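Local coordinates for protein Aar187cp (Eremothecium gossypii, PDB 3ZIL) that probably regulates the establishment of sister-chromatid cohesion by acting on cohesin, through the C-terminal Wapl domain captured here, at residues Glu300-Gly305 with Ala331-Ala336. Sequence-based numbering, arbitrary orientation.
Sequences ELTNFG and AYSAGA
Ser333 meets Leu301 and Thr302 of the 300-305 segment in a small, buried van der Waals contact. The apolar part is Ser333 CB against the isobutyl group of Leu301, 3.7 Å from CG, while CD2 comes alongside the same methylene. Thr302 CG2 meets the hydroxyl instead, 3.7 Å from Ser333 OG. Serine suits the place because the helices run close here, with the CA atoms of Thr302 and Ser333 6.0 Å apart, and a short side chain fits between them.

The contact joins helices of the all-helical Wapl domain, near its C-terminal end; the family is grouped with TPR-like helical repeats, to which it is probably related. Here helix 321-336 packs, late in its course, against the region of the short helix 299-302 and the start of helix 304-313.

The hydroxyls of Ser333 and Thr302 both find backbone carbonyls outside the two segments. With chi1 at 179°, Ser333 OG extends anti to the backbone N and lies over the face of the Leu301-Thr302 peptide, 3.6 Å from both Leu301 C and Thr302 N, a packing contact and not a hydrogen bond; its bond, a weak one, is to Ala296 O. Thr302 OG1 bonds to Glu299 O one turn back, which fixes the rotation that presents CG2 to Ser333.

Leu301 works in two directions, its branched end reaching two partners at once. CG anti to the backbone N (chi1 -173°) brings the branch to Ser333, and chi2 of 55° sends CD2 to Ser333 and CD1 over the Phe304 ring, 3.3 Å above its plane toward the rim. Val289 of helix 272-289 also touches Leu301, and Phe326 stacks on Phe304. Shortened to an alanine, the side chain lacks CG and both methyls, which is likely to leave a gap beside Ser333 CB and one face of the Phe304 ring without its CD1 cover.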
loop_
_atom_site.group_PDB
_atom_site.type_symbol
_atom_site.label_atom_id
_atom_site.label_comp_id
_atom_site.label_asym_id
_atom_site.label_seq_id
_atom_site.Cartn_x
_atom_site.Cartn_y
_atom_site.Cartn_z
ATOM N N GLU A 300 -1.453 25.265 13.217
ATOM C CA GLU A 300 -1.312 25.454 11.733
ATOM C C GLU A 300 -2.582 25.115 10.956
ATOM O O GLU A 300 -2.727 25.566 9.835
ATOM C CB GLU A 300 -0.130 24.661 11.064
ATOM C CG GLU A 300 1.253 25.275 11.228
ATOM C CD GLU A 300 1.960 24.724 12.464
ATOM O OE1 GLU A 300 1.302 24.450 13.512
ATOM O OE2 GLU A 300 3.191 24.524 12.372
ATOM N N LEU A 301 -3.463 24.286 11.519
ATOM C CA LEU A 301 -4.663 23.929 10.793
ATOM C C LEU A 301 -5.595 25.156 10.799
ATOM O O LEU A 301 -6.373 25.375 9.851
ATOM C CB LEU A 301 -5.322 22.654 11.374
ATOM C CG LEU A 301 -6.503 22.038 10.632
ATOM C CD1 LEU A 301 -6.181 21.719 9.189
ATOM C CD2 LEU A 301 -6.972 20.797 11.391
ATOM N N THR A 302 -5.476 25.973 11.845
ATOM C CA THR A 302 -6.285 27.180 11.927
ATOM C C THR A 302 -5.817 28.242 10.913
ATOM O O THR A 302 -6.553 29.179 10.624
ATOM C CB THR A 302 -6.314 27.791 13.319
ATOM O OG1 THR A 302 -5.076 28.472 13.533
ATOM C CG2 THR A 302 -6.533 26.739 14.413
ATOM N N ASN A 303 -4.622 28.090 10.353
ATOM C CA ASN A 303 -4.219 28.958 9.246
ATOM C C ASN A 303 -4.946 28.624 7.989
ATOM O O ASN A 303 -4.710 29.266 6.959
ATOM C CB ASN A 303 -2.774 28.790 8.928
ATOM C CG ASN A 303 -1.901 29.305 10.010
ATOM O OD1 ASN A 303 -2.310 30.152 10.798
ATOM N ND2 ASN A 303 -0.705 28.771 10.086
ATOM N N PHE A 304 -5.779 27.586 8.035
ATOM C CA PHE A 304 -6.750 27.355 6.949
ATOM C C PHE A 304 -7.755 28.556 6.984
ATOM O O PHE A 304 -8.473 28.805 5.982
ATOM C CB PHE A 304 -7.553 26.042 7.165
ATOM C CG PHE A 304 -6.892 24.748 6.652
ATOM C CD1 PHE A 304 -5.542 24.657 6.395
ATOM C CD2 PHE A 304 -7.694 23.581 6.489
ATOM C CE1 PHE A 304 -4.986 23.444 5.955
ATOM C CE2 PHE A 304 -7.152 22.378 6.022
ATOM C CZ PHE A 304 -5.790 22.305 5.765
ATOM N N GLY A 305 -7.797 29.282 8.118
ATOM C CA GLY A 305 -8.566 30.562 8.218
ATOM C C GLY A 305 -8.432 31.473 7.002
ATOM O O GLY A 305 -9.439 31.955 6.430
ATOM N N ALA A 331 -14.200 23.626 9.115
ATOM C CA ALA A 331 -15.279 23.742 10.118
ATOM C C ALA A 331 -14.868 22.987 11.386
ATOM O O ALA A 331 -15.102 23.481 12.505
ATOM C CB ALA A 331 -16.559 23.173 9.553
ATOM N N TYR A 332 -14.226 21.807 11.219
ATOM C CA TYR A 332 -13.703 21.049 12.382
ATOM C C TYR A 332 -12.596 21.810 13.099
ATOM O O TYR A 332 -12.565 21.900 14.354
ATOM C CB TYR A 332 -13.234 19.610 11.972
ATOM C CG TYR A 332 -14.392 18.594 11.948
ATOM C CD1 TYR A 332 -14.872 18.073 13.111
ATOM C CD2 TYR A 332 -14.995 18.187 10.758
ATOM C CE1 TYR A 332 -15.930 17.206 13.141
ATOM C CE2 TYR A 332 -16.017 17.269 10.769
ATOM C CZ TYR A 332 -16.475 16.766 11.983
ATOM O OH TYR A 332 -17.530 15.877 12.068
ATOM N N SER A 333 -11.715 22.436 12.322
ATOM C CA SER A 333 -10.616 23.180 12.918
ATOM C C SER A 333 -11.140 24.418 13.718
ATOM O O SER A 333 -10.901 24.574 14.944
ATOM C CB SER A 333 -9.635 23.600 11.851
ATOM O OG SER A 333 -8.619 24.325 12.492
ATOM N N ALA A 334 -11.846 25.280 13.005
ATOM C CA ALA A 334 -12.544 26.394 13.620
ATOM C C ALA A 334 -13.263 26.019 14.921
ATOM O O ALA A 334 -13.048 26.677 15.933
ATOM C CB ALA A 334 -13.501 27.028 12.620
ATOM N N GLY A 335 -14.099 24.985 14.900
ATOM C CA GLY A 335 -14.859 24.588 16.082
ATOM C C GLY A 335 -13.975 24.245 17.255
ATOM O O GLY A 335 -14.194 24.740 18.365
ATOM N N ALA A 336 -12.939 23.427 17.030
ATOM C CA ALA A 336 -12.041 22.992 18.132
ATOM C C ALA A 336 -11.188 24.131 18.726
ATOM O O ALA A 336 -10.925 24.132 19.937
ATOM C CB ALA A 336 -11.132 21.834 17.683
#